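Local coordinates for S-adenosylmethionine-dependent methyltransferase (Clostridium acetobutylicum, PDB 1Y8C), which probably transfers a methyl group from S-adenosylmethionine to an acceptor molecule, at residues Y41-C46 against L104-L109; N61-D66 against I98-D103; K123-V128 against G136-D141. All coordinates share one frame; numbering follows the deposited sequence.

Contact 1: Y41-C46 against L104-L109; sequences YLDLAC and LITCCL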
loop_
_atom_site.group_PDB
_atom_site.type_symbol
_atom_site.label_atom_id
_atom_site.label_comp_id
_atom_site.label_asym_id
_atom_site.label_seq_id
_atom_site.Cartn_x
_atom_site.Cartn_y
_atom_site.Cartn_z
ATOM N N TYR A 41 -9.841 11.306 -6.776
ATOM C CA TYR A 41 -8.818 10.362 -6.347
ATOM C C TYR A 41 -8.916 9.927 -4.879
ATOM O O TYR A 41 -8.978 10.754 -3.969
ATOM C CB TYR A 41 -7.427 10.973 -6.597
ATOM C CG TYR A 41 -6.296 10.217 -5.926
ATOM C CD1 TYR A 41 -6.092 8.851 -6.180
ATOM C CD2 TYR A 41 -5.424 10.860 -5.040
ATOM C CE1 TYR A 41 -5.054 8.147 -5.575
ATOM C CE2 TYR A 41 -4.379 10.165 -4.426
ATOM C CZ TYR A 41 -4.203 8.804 -4.703
ATOM O OH TYR A 41 -3.181 8.102 -4.107
ATOM N N LEU A 42 -8.901 8.616 -4.671
ATOM C CA LEU A 42 -8.959 8.019 -3.343
ATOM C C LEU A 42 -7.757 7.105 -3.107
ATOM O O LEU A 42 -7.498 6.155 -3.868
ATOM C CB LEU A 42 -10.231 7.184 -3.182
ATOM C CG LEU A 42 -10.293 6.289 -1.932
ATOM C CD1 LEU A 42 -10.589 7.147 -0.710
ATOM C CD2 LEU A 42 -11.363 5.224 -2.097
ATOM N N ASP A 43 -7.029 7.384 -2.041
ATOM C CA ASP A 43 -5.892 6.556 -1.698
ATOM C C ASP A 43 -6.199 5.848 -0.378
ATOM O O ASP A 43 -6.327 6.491 0.663
ATOM C CB ASP A 43 -4.642 7.419 -1.575
ATOM C CG ASP A 43 -3.427 6.613 -1.221
ATOM O OD1 ASP A 43 -3.404 5.407 -1.571
ATOM O OD2 ASP A 43 -2.495 7.179 -0.601
ATOM N N LEU A 44 -6.344 4.527 -0.438
ATOM C CA LEU A 44 -6.634 3.705 0.740
ATOM C C LEU A 44 -5.326 3.312 1.396
ATOM O O LEU A 44 -4.395 2.905 0.708
ATOM C CB LEU A 44 -7.345 2.419 0.337
ATOM C CG LEU A 44 -8.677 2.534 -0.373
ATOM C CD1 LEU A 44 -9.023 1.198 -1.018
ATOM C CD2 LEU A 44 -9.736 2.968 0.618
ATOM N N ALA A 45 -5.259 3.394 2.716
ATOM C CA ALA A 45 -4.031 3.039 3.417
ATOM C C ALA A 45 -2.970 4.048 3.003
ATOM O O ALA A 45 -1.849 3.682 2.643
ATOM C CB ALA A 45 -3.593 1.632 3.030
ATOM N N CYS A 46 -3.336 5.323 3.049
ATOM C CA CYS A 46 -2.425 6.384 2.670
ATOM C C CYS A 46 -1.218 6.539 3.600
ATOM O O CYS A 46 -0.267 7.236 3.258
ATOM C CB CYS A 46 -3.186 7.705 2.611
ATOM S SG CYS A 46 -3.791 8.235 4.207
ATOM N N LEU A 104 -9.758 7.211 -9.811
ATOM C CA LEU A 104 -8.584 6.440 -9.473
ATOM C C LEU A 104 -8.568 6.077 -7.994
ATOM O O LEU A 104 -8.740 6.942 -7.131
ATOM C CB LEU A 104 -7.315 7.231 -9.801
ATOM C CG LEU A 104 -6.026 6.640 -9.196
ATOM C CD1 LEU A 104 -5.814 5.265 -9.781
ATOM C CD2 LEU A 104 -4.820 7.538 -9.480
ATOM N N ILE A 105 -8.364 4.798 -7.707
ATOM C CA ILE A 105 -8.273 4.337 -6.330
ATOM C C ILE A 105 -6.935 3.618 -6.209
ATOM O O ILE A 105 -6.598 2.776 -7.051
ATOM C CB ILE A 105 -9.422 3.346 -5.967
ATOM C CG1 ILE A 105 -10.776 4.068 -6.027
ATOM C CG2 ILE A 105 -9.205 2.773 -4.582
ATOM C CD1 ILE A 105 -11.977 3.164 -5.805
ATOM N N THR A 106 -6.155 3.979 -5.193
ATOM C CA THR A 106 -4.865 3.321 -4.980
ATOM C C THR A 106 -4.736 2.713 -3.600
ATOM O O THR A 106 -5.279 3.205 -2.614
ATOM C CB THR A 106 -3.635 4.265 -5.123
ATOM O OG1 THR A 106 -3.724 5.330 -4.168
ATOM C CG2 THR A 106 -3.527 4.809 -6.518
ATOM N N CYS A 107 -3.990 1.627 -3.545
ATOM C CA CYS A 107 -3.728 0.955 -2.290
ATOM C C CYS A 107 -2.397 0.272 -2.513
ATOM O O CYS A 107 -2.325 -0.822 -3.083
ATOM C CB CYS A 107 -4.819 -0.056 -1.982
ATOM S SG CYS A 107 -4.594 -0.805 -0.387
ATOM N N CYS A 108 -1.346 0.942 -2.064
ATOM C CA CYS A 108 0.015 0.460 -2.256
ATOM C C CYS A 108 0.733 -0.030 -0.992
ATOM O O CYS A 108 0.110 -0.224 0.059
ATOM C CB CYS A 108 0.819 1.582 -2.919
ATOM S SG CYS A 108 -0.058 2.319 -4.356
ATOM N N LEU A 109 2.045 -0.244 -1.116
ATOM C CA LEU A 109 2.887 -0.686 -0.007
ATOM C C LEU A 109 2.377 -1.945 0.666
ATOM O O LEU A 109 2.302 -2.017 1.892
ATOM C CB LEU A 109 3.003 0.429 1.029
ATOM C CG LEU A 109 3.651 1.722 0.524
ATOM C CD1 LEU A 109 3.570 2.797 1.590
ATOM C CD2 LEU A 109 5.111 1.433 0.150
#
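T106 OG1 sits between Y41 and D43, linking three polar side chains on one face of two parallel neighbouring strands. The Y41 hydroxyl donates to OG1 (OH to OG1 2.8 Å), and OG1 in turn donates to the D43 carboxylate (OG1 to OD1 2.6 Å), which it meets from above the carboxylate plane, 53° out of it. At chi1 60° the T106 hydroxyl lies between its own backbone N and carbonyl carbon, where both partners can reach it. Y41, with CG anti to the backbone N (chi1 168°), lays its ring along strand 104-107: its edge passes L104 O, and CD1 rests 3.7 Å from L104 CG, the two side chains pointing the same way. D43 OD2 is held separately by T52, so both carboxylate oxygens are engaged in the buried interior. On the other face L42 and I105 run side by side, and L44 CD1 reaches I105 CG2 at 3.9 Å. The backbone ladder runs from L42 N to L104 O (3.0 Å), T106 N to L42 O (2.9 Å) and L44 N to T106 O (2.8 Å). Beyond L44 the chain leaves the sheet through A45, whose CB lies near C107 SG. Two central parallel strands, the first leading into a glycine-rich loop, are characteristic of the Rossmann-like class I methyltransferase fold, in which that loop generally borders the S-adenosylmethionine site.

Contact 2: N61-D66 against I98-D103; sequences NTWAVD and INRKFD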
loop_
_atom_site.group_PDB
_atom_site.type_symbol
_atom_site.label_atom_id
_atom_site.label_comp_id
_atom_site.label_asym_id
_atom_site.label_seq_id
_atom_site.Cartn_x
_atom_site.Cartn_y
_atom_site.Cartn_z
ATOM N N ASN A 61 -10.309 16.568 -6.575
ATOM C CA ASN A 61 -10.710 16.177 -5.227
ATOM C C ASN A 61 -10.012 14.894 -4.802
ATOM O O ASN A 61 -9.989 13.909 -5.544
ATOM C CB ASN A 61 -12.227 15.979 -5.150
ATOM C CG ASN A 61 -12.998 17.097 -5.830
ATOM O OD1 ASN A 61 -13.644 16.889 -6.862
ATOM N ND2 ASN A 61 -12.931 18.293 -5.255
ATOM N N THR A 62 -9.458 14.907 -3.595
ATOM C CA THR A 62 -8.752 13.750 -3.078
ATOM C C THR A 62 -9.235 13.317 -1.700
ATOM O O THR A 62 -9.564 14.139 -0.845
ATOM C CB THR A 62 -7.230 14.024 -2.983
ATOM O OG1 THR A 62 -6.731 14.414 -4.266
ATOM C CG2 THR A 62 -6.491 12.786 -2.517
ATOM N N TRP A 63 -9.275 12.005 -1.502
ATOM C CA TRP A 63 -9.657 11.414 -0.232
ATOM C C TRP A 63 -8.557 10.443 0.166
ATOM O O TRP A 63 -8.099 9.639 -0.646
ATOM C CB TRP A 63 -10.971 10.666 -0.354
ATOM C CG TRP A 63 -12.144 11.542 -0.341
ATOM C CD1 TRP A 63 -12.578 12.352 -1.349
ATOM C CD2 TRP A 63 -13.068 11.703 0.734
ATOM N NE1 TRP A 63 -13.727 13.007 -0.971
ATOM C CE2 TRP A 63 -14.052 12.623 0.301
ATOM C CE3 TRP A 63 -13.169 11.150 2.016
ATOM C CZ2 TRP A 63 -15.117 13.016 1.117
ATOM C CZ3 TRP A 63 -14.229 11.537 2.827
ATOM C CH2 TRP A 63 -15.193 12.458 2.372
ATOM N N ALA A 64 -8.138 10.536 1.421
ATOM C CA ALA A 64 -7.091 9.687 1.964
ATOM C C ALA A 64 -7.651 8.965 3.184
ATOM O O ALA A 64 -8.146 9.601 4.115
ATOM C CB ALA A 64 -5.896 10.535 2.359
ATOM N N VAL A 65 -7.566 7.639 3.176
ATOM C CA VAL A 65 -8.083 6.836 4.269
ATOM C C VAL A 65 -7.011 5.927 4.848
ATOM O O VAL A 65 -6.228 5.338 4.116
ATOM C CB VAL A 65 -9.242 5.965 3.787
ATOM C CG1 VAL A 65 -9.821 5.193 4.946
ATOM C CG2 VAL A 65 -10.298 6.836 3.126
ATOM N N ASP A 66 -6.980 5.823 6.169
ATOM C CA ASP A 66 -6.009 4.971 6.844
ATOM C C ASP A 66 -6.546 4.648 8.223
ATOM O O ASP A 66 -7.244 5.452 8.820
ATOM C CB ASP A 66 -4.652 5.677 6.954
ATOM C CG ASP A 66 -3.507 4.709 7.264
ATOM O OD1 ASP A 66 -3.439 4.184 8.403
ATOM O OD2 ASP A 66 -2.681 4.469 6.355
ATOM N N ILE A 98 -17.434 5.538 2.507
ATOM C CA ILE A 98 -17.326 6.914 2.049
ATOM C C ILE A 98 -18.322 7.128 0.910
ATOM O O ILE A 98 -18.253 6.468 -0.123
ATOM C CB ILE A 98 -15.883 7.221 1.593
ATOM C CG1 ILE A 98 -14.973 7.230 2.819
ATOM C CG2 ILE A 98 -15.810 8.572 0.878
ATOM C CD1 ILE A 98 -13.561 7.650 2.541
ATOM N N ASN A 99 -19.267 8.038 1.109
ATOM C CA ASN A 99 -20.273 8.296 0.090
ATOM C C ASN A 99 -19.654 9.094 -1.048
ATOM O O ASN A 99 -19.885 10.297 -1.175
ATOM C CB ASN A 99 -21.442 9.068 0.700
ATOM C CG ASN A 99 -21.919 8.465 2.016
ATOM O OD1 ASN A 99 -22.108 7.249 2.129
ATOM N ND2 ASN A 99 -22.119 9.318 3.018
ATOM N N ARG A 100 -18.877 8.414 -1.882
ATOM C CA ARG A 100 -18.204 9.085 -2.980
ATOM C C ARG A 100 -17.649 8.081 -3.997
ATOM O O ARG A 100 -17.287 6.959 -3.641
ATOM C CB ARG A 100 -17.084 9.946 -2.389
ATOM C CG ARG A 100 -16.322 10.819 -3.364
ATOM C CD ARG A 100 -17.212 11.866 -3.993
ATOM N NE ARG A 100 -16.438 12.993 -4.499
ATOM C CZ ARG A 100 -16.956 13.983 -5.217
ATOM N NH1 ARG A 100 -18.253 13.973 -5.515
ATOM N NH2 ARG A 100 -16.182 14.989 -5.622
ATOM N N LYS A 101 -17.606 8.480 -5.265
ATOM C CA LYS A 101 -17.084 7.615 -6.322
ATOM C C LYS A 101 -15.808 8.245 -6.849
ATOM O O LYS A 101 -15.656 9.465 -6.814
ATOM C CB LYS A 101 -18.072 7.487 -7.479
ATOM C CG LYS A 101 -19.385 6.820 -7.154
ATOM C CD LYS A 101 -19.241 5.324 -7.055
ATOM C CE LYS A 101 -20.609 4.637 -7.153
ATOM N NZ LYS A 101 -21.187 4.673 -8.541
ATOM N N PHE A 102 -14.905 7.419 -7.362
ATOM C CA PHE A 102 -13.656 7.941 -7.856
ATOM C C PHE A 102 -13.218 7.446 -9.222
ATOM O O PHE A 102 -13.723 6.449 -9.750
ATOM C CB PHE A 102 -12.548 7.652 -6.855
ATOM C CG PHE A 102 -12.855 8.094 -5.459
ATOM C CD1 PHE A 102 -13.601 7.286 -4.606
ATOM C CD2 PHE A 102 -12.393 9.321 -4.992
ATOM C CE1 PHE A 102 -13.869 7.693 -3.303
ATOM C CE2 PHE A 102 -12.658 9.738 -3.694
ATOM C CZ PHE A 102 -13.404 8.921 -2.842
ATOM N N ASP A 103 -12.247 8.164 -9.777
ATOM C CA ASP A 103 -11.687 7.846 -11.082
ATOM C C ASP A 103 -10.496 6.939 -10.880
ATOM O O ASP A 103 -10.252 6.026 -11.666
ATOM C CB ASP A 103 -11.239 9.126 -11.775
ATOM C CG ASP A 103 -12.397 10.042 -12.084
ATOM O OD1 ASP A 103 -13.219 9.652 -12.939
ATOM O OD2 ASP A 103 -12.495 11.131 -11.471
#
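I98 and V65 reach toward each other tip to tip, CD1 to CG2 at 3.4 Å, while the other branch of I98 covers W63. Its CG2 stands over a face of the indole, 4.0 Å from the centroid of the six-membered ring and 15° off the ring normal, a CH-pi contact. With I98 CG1 beside the backbone N and CG2 anti to it (chi1 -69°), the two branches diverge, CD1 going to V65 and CG2 to the indole; CD1 also lies 3.6 Å from W63 CE3. N99 then centres an inverse gamma turn that swings the chain round to R100. The R100 chain crosses W63 at about a right angle, its CG 4.2 Å from W63 NE1, and bends at chi2 to carry the guanidinium past the indole towards N61. The charge is taken up by D40, which forms a salt bridge with NH2 and ties the loop to the start of strand 40-44. F102 closes the row. The edge of its ring is turned to the face of the five-membered indole ring in an offset edge-to-face pair, planes 76° apart and centroids 5.3 Å apart, and CE2 comes within 3.5 Å of W63 CD1. I98, R100 CG and F102 all lie on the same side of the indole plane, so one tryptophan carries most of the contact, and F102 also packs on L42 of the neighbouring strand. D103 turns the corner into strand 104-107, its OD2 bonded to the D40 backbone N and to K133. The segment is the last part of the connection from strand 87-89 to strand 104-107, covering one sheet face at strand 61-65, as expected in a Rossmann-like methyltransferase.

Contact 3: K123-V128 against G136-D141; sequences KYFKAV and GVFIFD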
loop_
_atom_site.group_PDB
_atom_site.type_symbol
_atom_site.label_atom_id
_atom_site.label_comp_id
_atom_site.label_asym_id
_atom_site.label_seq_id
_atom_site.Cartn_x
_atom_site.Cartn_y
_atom_site.Cartn_z
ATOM N N LYS A 123 -14.643 -8.667 0.884
ATOM C CA LYS A 123 -15.412 -7.487 1.245
ATOM C C LYS A 123 -14.674 -6.254 0.741
ATOM O O LYS A 123 -15.272 -5.321 0.196
ATOM C CB LYS A 123 -15.601 -7.433 2.765
ATOM C CG LYS A 123 -16.500 -8.548 3.284
ATOM C CD LYS A 123 -16.659 -8.553 4.807
ATOM C CE LYS A 123 -17.446 -7.347 5.342
ATOM N NZ LYS A 123 -16.682 -6.064 5.366
ATOM N N TYR A 124 -13.362 -6.280 0.916
ATOM C CA TYR A 124 -12.475 -5.218 0.476
ATOM C C TYR A 124 -12.639 -4.949 -1.032
ATOM O O TYR A 124 -12.976 -3.845 -1.429
ATOM C CB TYR A 124 -11.041 -5.630 0.815
ATOM C CG TYR A 124 -9.949 -4.828 0.165
ATOM C CD1 TYR A 124 -9.710 -3.509 0.529
ATOM C CD2 TYR A 124 -9.102 -5.422 -0.771
ATOM C CE1 TYR A 124 -8.640 -2.800 -0.020
ATOM C CE2 TYR A 124 -8.040 -4.733 -1.323
ATOM C CZ TYR A 124 -7.807 -3.425 -0.943
ATOM O OH TYR A 124 -6.722 -2.763 -1.469
ATOM N N PHE A 125 -12.409 -5.957 -1.867
ATOM C CA PHE A 125 -12.545 -5.781 -3.307
ATOM C C PHE A 125 -13.936 -5.305 -3.650
ATOM O O PHE A 125 -14.113 -4.456 -4.528
ATOM C CB PHE A 125 -12.249 -7.086 -4.056
ATOM C CG PHE A 125 -10.781 -7.444 -4.105
ATOM C CD1 PHE A 125 -10.379 -8.775 -4.137
ATOM C CD2 PHE A 125 -9.803 -6.449 -4.100
ATOM C CE1 PHE A 125 -9.035 -9.106 -4.151
ATOM C CE2 PHE A 125 -8.460 -6.777 -4.114
ATOM C CZ PHE A 125 -8.071 -8.105 -4.142
ATOM N N LYS A 126 -14.936 -5.854 -2.970
ATOM C CA LYS A 126 -16.308 -5.436 -3.230
ATOM C C LYS A 126 -16.446 -3.964 -2.819
ATOM O O LYS A 126 -17.017 -3.163 -3.556
ATOM C CB LYS A 126 -17.305 -6.309 -2.453
ATOM C CG LYS A 126 -18.754 -5.919 -2.710
ATOM C CD LYS A 126 -19.753 -6.774 -1.935
ATOM C CE LYS A 126 -21.143 -6.097 -1.884
ATOM N NZ LYS A 126 -21.698 -5.736 -3.246
ATOM N N ALA A 127 -15.897 -3.614 -1.657
ATOM C CA ALA A 127 -15.954 -2.242 -1.159
ATOM C C ALA A 127 -15.378 -1.286 -2.185
ATOM O O ALA A 127 -15.950 -0.232 -2.481
ATOM C CB ALA A 127 -15.185 -2.123 0.141
ATOM N N VAL A 128 -14.238 -1.677 -2.731
ATOM C CA VAL A 128 -13.539 -0.892 -3.729
ATOM C C VAL A 128 -14.419 -0.640 -4.963
ATOM O O VAL A 128 -14.661 0.506 -5.330
ATOM C CB VAL A 128 -12.225 -1.611 -4.108
ATOM C CG1 VAL A 128 -11.495 -0.869 -5.206
ATOM C CG2 VAL A 128 -11.357 -1.723 -2.873
ATOM N N GLY A 136 -13.534 3.946 -14.217
ATOM C CA GLY A 136 -12.460 4.286 -13.297
ATOM C C GLY A 136 -11.449 3.153 -13.149
ATOM O O GLY A 136 -11.737 2.004 -13.496
ATOM N N VAL A 137 -10.267 3.471 -12.617
ATOM C CA VAL A 137 -9.215 2.478 -12.441
ATOM C C VAL A 137 -8.828 2.278 -10.982
ATOM O O VAL A 137 -8.842 3.223 -10.194
ATOM C CB VAL A 137 -7.951 2.871 -13.252
ATOM C CG1 VAL A 137 -6.844 1.854 -13.033
ATOM C CG2 VAL A 137 -8.287 2.947 -14.729
ATOM N N PHE A 138 -8.504 1.033 -10.630
ATOM C CA PHE A 138 -8.087 0.682 -9.272
ATOM C C PHE A 138 -6.707 0.025 -9.331
ATOM O O PHE A 138 -6.533 -1.023 -9.961
ATOM C CB PHE A 138 -9.100 -0.274 -8.621
ATOM C CG PHE A 138 -8.627 -0.868 -7.306
ATOM C CD1 PHE A 138 -7.878 -0.102 -6.403
ATOM C CD2 PHE A 138 -8.959 -2.184 -6.960
ATOM C CE1 PHE A 138 -7.453 -0.630 -5.174
ATOM C CE2 PHE A 138 -8.545 -2.729 -5.737
ATOM C CZ PHE A 138 -7.788 -1.944 -4.834
ATOM N N ILE A 139 -5.736 0.649 -8.671
ATOM C CA ILE A 139 -4.361 0.161 -8.654
ATOM C C ILE A 139 -3.886 -0.199 -7.241
ATOM O O ILE A 139 -3.979 0.611 -6.318
ATOM C CB ILE A 139 -3.414 1.229 -9.272
ATOM C CG1 ILE A 139 -3.842 1.508 -10.712
ATOM C CG2 ILE A 139 -1.983 0.756 -9.237
ATOM C CD1 ILE A 139 -3.010 2.552 -11.429
ATOM N N PHE A 140 -3.384 -1.419 -7.075
ATOM C CA PHE A 140 -2.893 -1.867 -5.775
ATOM C C PHE A 140 -1.779 -2.886 -5.963
ATOM O O PHE A 140 -1.681 -3.517 -7.015
ATOM C CB PHE A 140 -4.027 -2.503 -4.969
ATOM C CG PHE A 140 -4.464 -3.854 -5.483
ATOM C CD1 PHE A 140 -3.983 -5.023 -4.905
ATOM C CD2 PHE A 140 -5.373 -3.958 -6.532
ATOM C CE1 PHE A 140 -4.407 -6.274 -5.363
ATOM C CE2 PHE A 140 -5.802 -5.217 -6.997
ATOM C CZ PHE A 140 -5.320 -6.372 -6.412
ATOM N N ASP A 141 -0.932 -3.051 -4.952
ATOM C CA ASP A 141 0.137 -4.029 -5.060
ATOM C C ASP A 141 0.142 -4.953 -3.874
ATOM O O ASP A 141 -0.462 -4.665 -2.844
ATOM C CB ASP A 141 1.501 -3.347 -5.161
ATOM C CG ASP A 141 1.908 -2.661 -3.875
ATOM O OD1 ASP A 141 2.212 -3.360 -2.882
ATOM O OD2 ASP A 141 1.925 -1.415 -3.860
#
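Helix 123-128 runs roughly antiparallel to strand 136-141, their N-to-C directions 148° apart and their axes 11.3 Å from each other at the closest. The pair is the second half of a beta-alpha-beta crossover: strand 104-107, helix 118-129, then strand 136-143, laid parallel beside the first strand in the Rossmann-like sheet. Aromatic and aliphatic side chains alone make the contact. F138 is its centre, with CG anti to the backbone N and the ring extended towards the helix. F125 and F140 form a second aromatic pair. F125 CE2 lies over a face of the F140 ring, 3.9 Å from CZ, but the rings are oblique, with planes at 50° and centroids 5.6 Å apart. F140 also meets Y240 of strand 237-244, ring to nearly parallel ring, which extends the aromatic cluster to that strand. Y124 leaves the helix at an angle to F138 and brings its hydroxyl to the edge of that ring, OH to CZ 3.6 Å; the same oxygen has a weak hydrogen bond to T112 OG1, a polar partner for a buried group. The helix also packs on neighbouring strand 104-107, where V128 and F138 both touch I105, and Y124 and F140 both touch C107. The F138 ring is covered on both faces: F140 CD2 lies over one, near the rim, and V128 CG1 presses on the other, 3.4 Å from the ring centroid and 15° off its normal.

In the fold
All three contacts reach one sheet, in which strands 61-65, 40-44, 104-107 and 136-143 lie side by side in that order. Contact 1 is its buried centre: backbone bonds join it to strand 61-65 of contact 2 through Y41 and D43 and to strand 136-143 of contact 3 through I105 and C107. Contact 3 is buried as well, whereas contact 2 lies farther out and is only partly buried. Their chemistry follows: contact 1 combines a strand ladder with a buried hydroxyl-carboxylate chain, contact 2 packs a loop against a tryptophan with charged groups at its margin, and contact 3 is mainly aromatic and aliphatic packing of helix on sheet. D103 of contact 2 bonds to V137 of contact 3.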